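Local coordinates for protein GCN5-related N-acetyltransferase (Kribbella flavida, PDB 4MY3) that binds acetyl-CoA and probably transfers its acetyl group to amino groups of aminoglycosides, at residues B[52-57]-B[66-71]; B[224-229]-B[254-259]; B[304-309]-B[341-346]. One frame throughout, in Å; residues are numbered along the deposited sequence.

Interaction 1: B[52-57]-B[66-71]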
loop_
_atom_site.group_PDB
_atom_site.type_symbol
_atom_site.label_atom_id
_atom_site.label_comp_id
_atom_site.label_asym_id
_atom_site.label_seq_id
_atom_site.Cartn_x
_atom_site.Cartn_y
_atom_site.Cartn_z
ATOM N N ARG B 52 42.936 -0.477 15.863
ATOM C CA ARG B 52 41.942 -1.100 15.001
ATOM C C ARG B 52 40.972 -0.074 14.400
ATOM O O ARG B 52 39.865 -0.409 13.976
ATOM C CB ARG B 52 41.215 -2.221 15.754
ATOM C CG ARG B 52 42.026 -3.540 15.818
ATOM C CD ARG B 52 41.500 -4.499 16.876
ATOM N NE ARG B 52 40.044 -4.418 16.962
ATOM C CZ ARG B 52 39.352 -4.313 18.092
ATOM N NH1 ARG B 52 39.967 -4.291 19.274
ATOM N NH2 ARG B 52 38.033 -4.240 18.032
ATOM N N PHE B 53 41.421 1.174 14.353
ATOM C CA PHE B 53 40.672 2.240 13.710
ATOM C C PHE B 53 41.561 3.014 12.728
ATOM O O PHE B 53 42.398 3.819 13.135
ATOM C CB PHE B 53 40.082 3.190 14.765
ATOM C CG PHE B 53 38.719 3.717 14.409
ATOM C CD1 PHE B 53 37.738 3.832 15.371
ATOM C CD2 PHE B 53 38.422 4.091 13.106
ATOM C CE1 PHE B 53 36.470 4.312 15.036
ATOM C CE2 PHE B 53 37.174 4.570 12.769
ATOM C CZ PHE B 53 36.195 4.676 13.731
ATOM N N LEU B 54 41.371 2.773 11.435
ATOM C CA LEU B 54 42.163 3.450 10.407
ATOM C C LEU B 54 41.366 4.528 9.700
ATOM O O LEU B 54 40.134 4.507 9.701
ATOM C CB LEU B 54 42.698 2.443 9.393
ATOM C CG LEU B 54 43.581 1.418 10.107
ATOM C CD1 LEU B 54 43.311 0.042 9.580
ATOM C CD2 LEU B 54 45.044 1.766 9.932
ATOM N N GLY B 55 42.084 5.469 9.098
ATOM C CA GLY B 55 41.467 6.522 8.315
ATOM C C GLY B 55 42.361 7.037 7.196
ATOM O O GLY B 55 43.535 6.683 7.099
ATOM N N VAL B 56 41.791 7.867 6.332
ATOM C CA VAL B 56 42.593 8.618 5.394
ATOM C C VAL B 56 42.415 10.102 5.667
ATOM O O VAL B 56 41.301 10.615 5.796
ATOM C CB VAL B 56 42.256 8.315 3.939
ATOM C CG1 VAL B 56 43.144 9.145 3.017
ATOM C CG2 VAL B 56 42.456 6.864 3.660
ATOM N N VAL B 57 43.537 10.788 5.762
ATOM C CA VAL B 57 43.539 12.193 6.066
ATOM C C VAL B 57 44.040 12.939 4.824
ATOM O O VAL B 57 44.814 12.385 4.033
ATOM C CB VAL B 57 44.443 12.425 7.282
ATOM C CG1 VAL B 57 45.544 13.413 6.961
ATOM C CG2 VAL B 57 43.614 12.825 8.498
ATOM N N ALA B 66 37.587 3.404 8.737
ATOM C CA ALA B 66 37.130 2.030 8.798
ATOM C C ALA B 66 37.668 1.399 10.064
ATOM O O ALA B 66 38.770 1.732 10.510
ATOM C CB ALA B 66 37.607 1.247 7.569
ATOM N N ARG B 67 36.901 0.487 10.653
ATOM C CA ARG B 67 37.337 -0.152 11.885
ATOM C C ARG B 67 37.396 -1.667 11.709
ATOM O O ARG B 67 36.790 -2.221 10.773
ATOM C CB ARG B 67 36.417 0.221 13.031
ATOM C CG ARG B 67 35.111 -0.508 12.964
ATOM C CD ARG B 67 34.281 -0.244 14.188
ATOM N NE ARG B 67 33.642 1.061 14.138
ATOM C CZ ARG B 67 33.172 1.678 15.211
ATOM N NH1 ARG B 67 33.286 1.097 16.398
ATOM N NH2 ARG B 67 32.601 2.869 15.104
ATOM N N ILE B 68 38.133 -2.329 12.608
ATOM C CA ILE B 68 38.335 -3.772 12.535
ATOM C C ILE B 68 37.889 -4.485 13.801
ATOM O O ILE B 68 38.571 -4.432 14.813
ATOM C CB ILE B 68 39.823 -4.118 12.281
ATOM C CG1 ILE B 68 40.363 -3.312 11.096
ATOM C CG2 ILE B 68 39.997 -5.605 12.025
ATOM C CD1 ILE B 68 41.730 -3.745 10.613
ATOM N N TRP B 69 36.750 -5.167 13.746
ATOM C CA TRP B 69 36.362 -6.072 14.832
ATOM C C TRP B 69 37.346 -7.237 15.002
ATOM O O TRP B 69 37.761 -7.867 14.024
ATOM C CB TRP B 69 34.988 -6.674 14.558
ATOM C CG TRP B 69 33.847 -5.734 14.746
ATOM C CD1 TRP B 69 33.168 -5.080 13.775
ATOM C CD2 TRP B 69 33.236 -5.364 15.984
ATOM N NE1 TRP B 69 32.170 -4.314 14.324
ATOM C CE2 TRP B 69 32.190 -4.469 15.681
ATOM C CE3 TRP B 69 33.471 -5.701 17.318
ATOM C CZ2 TRP B 69 31.380 -3.900 16.666
ATOM C CZ3 TRP B 69 32.674 -5.128 18.293
ATOM C CH2 TRP B 69 31.637 -4.242 17.960
ATOM N N ASP B 70 37.702 -7.559 16.240
ATOM C CA ASP B 70 38.474 -8.785 16.455
ATOM C C ASP B 70 37.529 -9.974 16.700
ATOM O O ASP B 70 37.135 -10.305 17.821
ATOM C CB ASP B 70 39.575 -8.610 17.513
ATOM C CG ASP B 70 39.124 -8.972 18.889
ATOM O OD1 ASP B 70 39.466 -10.090 19.337
ATOM O OD2 ASP B 70 38.385 -8.168 19.496
ATOM N N PHE B 71 37.128 -10.589 15.598
ATOM C CA PHE B 71 36.175 -11.677 15.644
ATOM C C PHE B 71 36.877 -13.032 15.666
ATOM O O PHE B 71 38.081 -13.128 15.497
ATOM C CB PHE B 71 35.267 -11.609 14.415
ATOM C CG PHE B 71 34.149 -10.597 14.516
ATOM C CD1 PHE B 71 33.539 -10.330 15.721
ATOM C CD2 PHE B 71 33.691 -9.936 13.383
ATOM C CE1 PHE B 71 32.503 -9.421 15.797
ATOM C CE2 PHE B 71 32.658 -9.027 13.469
ATOM C CZ PHE B 71 32.065 -8.773 14.680
#
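Phe53 faces Arg67 as a non-hydrogen-bonded antiparallel pair, and Leu54 faces Ala66 as the hydrogen-bonded pair beside it, in a beta hairpin of the first GNAT domain whose strands run at 161° to each other here. Leu54 N gives a bond to Ala66 O at 3.0 Å and Ala66 N returns one to Leu54 O at 2.9 Å; Ile68 N reaches Arg52 O two residues along. On the Phe53 side, CB of Arg67 stands over the middle of the Phe53 ring, 4.2 Å from its centroid, a CH-pi contact. Phe47 of helix 34-49 packs on this face too, in a cation-pi contact with Arg67. On the other face, Leu54 CD1 meets Ile68 CD1 at 4.2 Å beneath helix 99-113, and the side chain of Ala66 lies about 4 Å from that of Val88, which binds acetyl-CoA. A bend in the Arg52 chain (chi3 36°) swings its guanidinium alongside the partner strand. Arg52 NE then points almost straight at Ile68 O (2.6 Å, 174°), and its NH2 adds a weak bond to the same oxygen. Arg52 NH1 salt-bridges Asp50, while Asp70 OD2 sits above one guanidinium face, 4.2 Å from Arg52 NH1, with no N-H aimed at it.

Interaction 2: B[224-229]-B[254-259]; sequences QVDELV and HAYLSP
Val225 and Ala255 form the tight middle of this contact, where two parallel strands of the second GNAT domain run side by side at 14° before their chains separate. They are the outer members of a beta-alpha-beta unit, joined by helix 233-246. Val225 is gripped from both backbone atoms: its N donates to His254 O at 2.6 Å, and its O accepts the N-H of Tyr256 at 2.9 Å, both bonds close to straight. On the face that carries Val225 and Ala255, their CB atoms meet at 3.6 Å, and the connecting helix closes over them with Val243 on Val225 and Trp240 on Ala255.

The other face is looser and partly exposed. Gln224 puts CG anti to its own N (chi1 164°) and stays extended, which carries its amide to the edge of the Tyr256 ring. OE1 of Gln224 comes within 3.5 Å of Tyr256 CE2, and CD of Gln224 lies in the plane of the ring, with the amide turned almost perpendicular (84°) to it. The other end of the amide is tied down within its own strand: Gln224 NE2 donates to Asp226 OD1 at 2.9 Å, on the syn side of the carboxylate. His254, on the same face, is held by Ser144 through ND1. Cutting Gln224 back to an alanine would probably leave Asp226 OD1 without this donor and open a gap along the Tyr256 edge.

Past Asp226 and Tyr256 the two segments share no further hydrogen bonds; 257-259 is already loop. The chemistry thus divides the contact in two: backbone bonds and a small apolar pair fix the strand register, whereas the partly exposed face relies on an amide steadied by a carboxylate and laid against an aromatic edge.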
loop_
_atom_site.group_PDB
_atom_site.type_symbol
_atom_site.label_atom_id
_atom_site.label_comp_id
_atom_site.label_asym_id
_atom_site.label_seq_id
_atom_site.Cartn_x
_atom_site.Cartn_y
_atom_site.Cartn_z
ATOM N N GLN B 224 11.088 -10.037 17.046
ATOM C CA GLN B 224 12.197 -10.563 16.249
ATOM C C GLN B 224 13.067 -11.524 17.058
ATOM O O GLN B 224 13.525 -11.185 18.138
ATOM C CB GLN B 224 13.045 -9.415 15.707
ATOM C CG GLN B 224 14.397 -9.839 15.204
ATOM C CD GLN B 224 15.225 -8.666 14.687
ATOM O OE1 GLN B 224 14.924 -8.084 13.634
ATOM N NE2 GLN B 224 16.274 -8.318 15.423
ATOM N N VAL B 225 13.280 -12.729 16.548
ATOM C CA VAL B 225 14.178 -13.666 17.209
ATOM C C VAL B 225 15.599 -13.487 16.657
ATOM O O VAL B 225 15.840 -13.677 15.451
ATOM C CB VAL B 225 13.706 -15.136 17.026
ATOM C CG1 VAL B 225 14.782 -16.112 17.472
ATOM C CG2 VAL B 225 12.390 -15.386 17.762
ATOM N N ASP B 226 16.533 -13.121 17.539
ATOM C CA ASP B 226 17.943 -12.930 17.183
ATOM C C ASP B 226 18.765 -14.208 17.112
ATOM O O ASP B 226 19.674 -14.331 16.285
ATOM C CB ASP B 226 18.607 -12.015 18.189
ATOM C CG ASP B 226 18.327 -10.575 17.913
ATOM O OD1 ASP B 226 18.047 -10.252 16.740
ATOM O OD2 ASP B 226 18.392 -9.769 18.860
ATOM N N GLU B 227 18.478 -15.133 18.017
ATOM C CA GLU B 227 19.137 -16.429 18.031
ATOM C C GLU B 227 18.284 -17.425 18.813
ATOM O O GLU B 227 17.662 -17.076 19.820
ATOM C CB GLU B 227 20.545 -16.321 18.629
ATOM C CG GLU B 227 21.313 -17.653 18.616
ATOM C CD GLU B 227 22.801 -17.534 18.969
ATOM O OE1 GLU B 227 23.209 -16.538 19.629
ATOM O OE2 GLU B 227 23.556 -18.456 18.578
ATOM N N LEU B 228 18.224 -18.656 18.331
ATOM C CA LEU B 228 17.578 -19.713 19.088
ATOM C C LEU B 228 18.379 -20.999 18.936
ATOM O O LEU B 228 18.626 -21.450 17.813
ATOM C CB LEU B 228 16.122 -19.915 18.644
ATOM C CG LEU B 228 15.331 -20.885 19.546
ATOM C CD1 LEU B 228 13.865 -20.530 19.587
ATOM C CD2 LEU B 228 15.491 -22.351 19.139
ATOM N N VAL B 229 18.782 -21.586 20.061
ATOM C CA VAL B 229 19.499 -22.859 20.029
ATOM C C VAL B 229 18.849 -23.859 20.959
ATOM O O VAL B 229 18.405 -23.514 22.062
ATOM C CB VAL B 229 21.024 -22.711 20.307
ATOM C CG1 VAL B 229 21.357 -21.319 20.668
ATOM C CG2 VAL B 229 21.496 -23.648 21.384
ATOM N N HIS B 254 9.426 -12.571 13.374
ATOM C CA HIS B 254 10.577 -12.775 12.489
ATOM C C HIS B 254 11.729 -13.466 13.226
ATOM O O HIS B 254 11.934 -13.244 14.423
ATOM C CB HIS B 254 11.070 -11.455 11.883
ATOM C CG HIS B 254 9.988 -10.630 11.261
ATOM N ND1 HIS B 254 9.160 -11.112 10.271
ATOM C CD2 HIS B 254 9.594 -9.355 11.493
ATOM C CE1 HIS B 254 8.300 -10.170 9.923
ATOM N NE2 HIS B 254 8.540 -9.097 10.654
ATOM N N ALA B 255 12.491 -14.291 12.517
ATOM C CA ALA B 255 13.597 -14.982 13.159
ATOM C C ALA B 255 14.803 -15.095 12.238
ATOM O O ALA B 255 14.660 -15.445 11.069
ATOM C CB ALA B 255 13.150 -16.366 13.637
ATOM N N TYR B 256 15.988 -14.778 12.762
ATOM C CA TYR B 256 17.226 -15.080 12.048
ATOM C C TYR B 256 17.660 -16.511 12.344
ATOM O O TYR B 256 17.814 -16.894 13.498
ATOM C CB TYR B 256 18.321 -14.075 12.391
ATOM C CG TYR B 256 17.992 -12.694 11.857
ATOM C CD1 TYR B 256 18.331 -12.330 10.557
ATOM C CD2 TYR B 256 17.315 -11.764 12.641
ATOM C CE1 TYR B 256 18.011 -11.085 10.057
ATOM C CE2 TYR B 256 16.995 -10.518 12.152
ATOM C CZ TYR B 256 17.348 -10.179 10.861
ATOM O OH TYR B 256 17.032 -8.935 10.360
ATOM N N LEU B 257 17.805 -17.307 11.290
ATOM C CA LEU B 257 18.249 -18.687 11.419
ATOM C C LEU B 257 18.680 -19.301 10.080
ATOM O O LEU B 257 18.474 -18.713 9.018
ATOM C CB LEU B 257 17.167 -19.539 12.089
ATOM C CG LEU B 257 15.697 -19.170 11.912
ATOM C CD1 LEU B 257 15.148 -19.793 10.660
ATOM C CD2 LEU B 257 14.888 -19.598 13.117
ATOM N N SER B 258 19.307 -20.473 10.151
ATOM C CA SER B 258 19.629 -21.270 8.974
ATOM C C SER B 258 18.355 -21.697 8.232
ATOM O O SER B 258 17.259 -21.702 8.804
ATOM C CB SER B 258 20.424 -22.505 9.411
ATOM O OG SER B 258 20.142 -23.631 8.596
ATOM N N PRO B 259 18.479 -22.045 6.944
ATOM C CA PRO B 259 17.296 -22.614 6.289
ATOM C C PRO B 259 17.206 -24.108 6.603
ATOM O O PRO B 259 16.237 -24.771 6.222
ATOM C CB PRO B 259 17.567 -22.395 4.793
ATOM C CG PRO B 259 18.801 -21.538 4.711
ATOM C CD PRO B 259 19.563 -21.784 5.986
#

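Interaction 3: B[304-309]-B[341-346]; sequences VDLLID and LQLGSR
The sheet of the sterol carrier protein-like domain joins its middle strand, 302-308, to strand 341-343 here, in parallel at 30°, just before the chain turns into helix 345-352. Leu307 sits at the centre of the ladder: its N donates to Leu341 O at 2.9 Å, and its O takes the N-H of Leu343 at 3.1 Å. Two residues on, Asp309 N reaches Leu343 O at 3.0 Å, almost straight at 172°. Contact continues to the helix start, where CA of Gly344, the N-cap residue, makes a CA-H...O contact of 3.3 Å with Asp309 O.

Leucines and an isoleucine fill the buried face. CD2 of Leu306 is shared, touching Leu341 CD2 and Leu343 CD1 at 4.1 Å each. Leu306 and Leu341 lie side by side, but Leu343 comes in across. Its CG is lodged between its own N and carbonyl carbon (chi1 46°), a turn that swings the branch toward the neighbouring strand, so that CD1 meets Leu306 while CD2 meets Ile308 CG1. Leu377 of helix 373-380 packs on Leu341, Val366 of the next strand on Leu343, and Trp320 on Ile308.

On the opposite face, Leu307 and Gln342 point the same way, with Leu307 CD2 lying against the amide of Gln342, 3.7 Å from OE1.

Polar ends turn to partners beyond the two segments. Asp305 binds Ser334 and His321 and salt-bridges Arg319, while Ser345 OG bonds to Gly133 O and Arg346 salt-bridges Glu135. Apolar packing and backbone bonds therefore hold these two strands together, whereas hydroxyl and charge at the helix start tie this domain to Gly133 and Glu135, shortly after Tyr129 and His131, which bind acetyl-CoA and whose side chains are about 10 Å from that of Ser345.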
loop_
_atom_site.group_PDB
_atom_site.type_symbol
_atom_site.label_atom_id
_atom_site.label_comp_id
_atom_site.label_asym_id
_atom_site.label_seq_id
_atom_site.Cartn_x
_atom_site.Cartn_y
_atom_site.Cartn_z
ATOM N N VAL B 304 46.330 -32.196 -3.617
ATOM C CA VAL B 304 46.337 -31.423 -4.864
ATOM C C VAL B 304 47.187 -30.172 -4.762
ATOM O O VAL B 304 47.205 -29.503 -3.728
ATOM C CB VAL B 304 44.921 -30.967 -5.295
ATOM C CG1 VAL B 304 44.165 -32.099 -5.941
ATOM C CG2 VAL B 304 44.148 -30.425 -4.114
ATOM N N ASP B 305 47.884 -29.854 -5.851
ATOM C CA ASP B 305 48.644 -28.611 -5.938
ATOM C C ASP B 305 47.726 -27.461 -6.352
ATOM O O ASP B 305 46.868 -27.622 -7.225
ATOM C CB ASP B 305 49.807 -28.751 -6.921
ATOM C CG ASP B 305 51.078 -29.279 -6.268
ATOM O OD1 ASP B 305 50.989 -30.057 -5.289
ATOM O OD2 ASP B 305 52.173 -28.912 -6.749
ATOM N N LEU B 306 47.896 -26.317 -5.697
ATOM C CA LEU B 306 47.109 -25.126 -5.972
ATOM C C LEU B 306 48.063 -24.011 -6.358
ATOM O O LEU B 306 49.091 -23.834 -5.714
ATOM C CB LEU B 306 46.377 -24.688 -4.711
ATOM C CG LEU B 306 45.254 -25.533 -4.128
ATOM C CD1 LEU B 306 44.871 -24.943 -2.780
ATOM C CD2 LEU B 306 44.041 -25.559 -5.072
ATOM N N LEU B 307 47.737 -23.243 -7.389
ATOM C CA LEU B 307 48.571 -22.091 -7.718
ATOM C C LEU B 307 47.858 -20.792 -7.349
ATOM O O LEU B 307 46.938 -20.369 -8.048
ATOM C CB LEU B 307 48.976 -22.095 -9.192
ATOM C CG LEU B 307 49.877 -20.927 -9.615
ATOM C CD1 LEU B 307 51.214 -20.963 -8.887
ATOM C CD2 LEU B 307 50.096 -20.936 -11.110
ATOM N N ILE B 308 48.276 -20.181 -6.238
ATOM C CA ILE B 308 47.655 -18.951 -5.741
ATOM C C ILE B 308 48.301 -17.714 -6.358
ATOM O O ILE B 308 49.479 -17.439 -6.140
ATOM C CB ILE B 308 47.724 -18.834 -4.199
ATOM C CG1 ILE B 308 47.004 -20.013 -3.533
ATOM C CG2 ILE B 308 47.125 -17.511 -3.740
ATOM C CD1 ILE B 308 47.109 -20.049 -2.009
ATOM N N ASP B 309 47.521 -16.972 -7.134
ATOM C CA ASP B 309 47.986 -15.726 -7.730
ATOM C C ASP B 309 47.361 -14.549 -6.997
ATOM O O ASP B 309 46.238 -14.175 -7.300
ATOM C CB ASP B 309 47.568 -15.696 -9.190
ATOM C CG ASP B 309 48.113 -14.504 -9.929
ATOM O OD1 ASP B 309 47.627 -14.258 -11.051
ATOM O OD2 ASP B 309 49.034 -13.823 -9.417
ATOM N N LEU B 341 45.210 -26.433 -10.904
ATOM C CA LEU B 341 44.145 -25.492 -10.561
ATOM C C LEU B 341 44.787 -24.197 -10.123
ATOM O O LEU B 341 45.687 -24.179 -9.289
ATOM C CB LEU B 341 43.237 -26.007 -9.436
ATOM C CG LEU B 341 42.034 -25.078 -9.239
ATOM C CD1 LEU B 341 41.146 -25.104 -10.479
ATOM C CD2 LEU B 341 41.209 -25.373 -7.973
ATOM N N GLN B 342 44.313 -23.112 -10.705
ATOM C CA GLN B 342 44.889 -21.810 -10.485
ATOM C C GLN B 342 43.780 -20.839 -10.106
ATOM O O GLN B 342 42.758 -20.753 -10.794
ATOM C CB GLN B 342 45.574 -21.358 -11.759
ATOM C CG GLN B 342 45.838 -19.891 -11.803
ATOM C CD GLN B 342 46.943 -19.562 -12.765
ATOM O OE1 GLN B 342 47.398 -20.430 -13.521
ATOM N NE2 GLN B 342 47.403 -18.308 -12.738
ATOM N N LEU B 343 43.971 -20.125 -9.001
ATOM C CA LEU B 343 42.987 -19.156 -8.554
ATOM C C LEU B 343 43.580 -17.873 -7.972
ATOM O O LEU B 343 44.663 -17.882 -7.388
ATOM C CB LEU B 343 41.986 -19.795 -7.582
ATOM C CG LEU B 343 42.327 -20.705 -6.403
ATOM C CD1 LEU B 343 42.606 -22.106 -6.851
ATOM C CD2 LEU B 343 43.498 -20.167 -5.623
ATOM N N GLY B 344 42.860 -16.768 -8.149
ATOM C CA GLY B 344 43.216 -15.506 -7.520
ATOM C C GLY B 344 42.608 -15.398 -6.132
ATOM O O GLY B 344 42.086 -16.380 -5.591
ATOM N N SER B 345 42.663 -14.207 -5.547
ATOM C CA SER B 345 42.223 -14.038 -4.171
ATOM C C SER B 345 40.726 -14.327 -4.006
ATOM O O SER B 345 40.277 -14.821 -2.961
ATOM C CB SER B 345 42.562 -12.642 -3.658
ATOM O OG SER B 345 42.007 -12.439 -2.368
ATOM N N ARG B 346 39.961 -14.036 -5.050
ATOM C CA ARG B 346 38.514 -14.183 -4.984
ATOM C C ARG B 346 38.104 -15.657 -5.058
ATOM O O ARG B 346 37.268 -16.114 -4.280
ATOM C CB ARG B 346 37.845 -13.370 -6.098
ATOM C CG ARG B 346 37.966 -11.852 -5.941
ATOM C CD ARG B 346 37.452 -11.114 -7.170
ATOM N NE ARG B 346 36.055 -11.427 -7.479
ATOM C CZ ARG B 346 35.496 -11.207 -8.670
ATOM N NH1 ARG B 346 34.223 -11.501 -8.889
ATOM N NH2 ARG B 346 36.223 -10.680 -9.648
#

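In the fold
Each of the three contacts pairs two strands, each contact lies in a different family domain, and none touches another; interactions 2 and 3, the farthest apart, have centres about 36 Å from each other. Interaction 1 is the most buried, an antiparallel hairpin near the acetyl-CoA site, and it mixes backbone bonds with arginine and aromatic side chains. Interactions 2 and 3 are parallel and only partly buried. In 224-229 with 254-259 the apolar face is small and the other side is polar; in 304-309 with 341-346 aliphatic side chains make up one face of the contact, and the polar ends at the helix start reach toward the first GNAT domain.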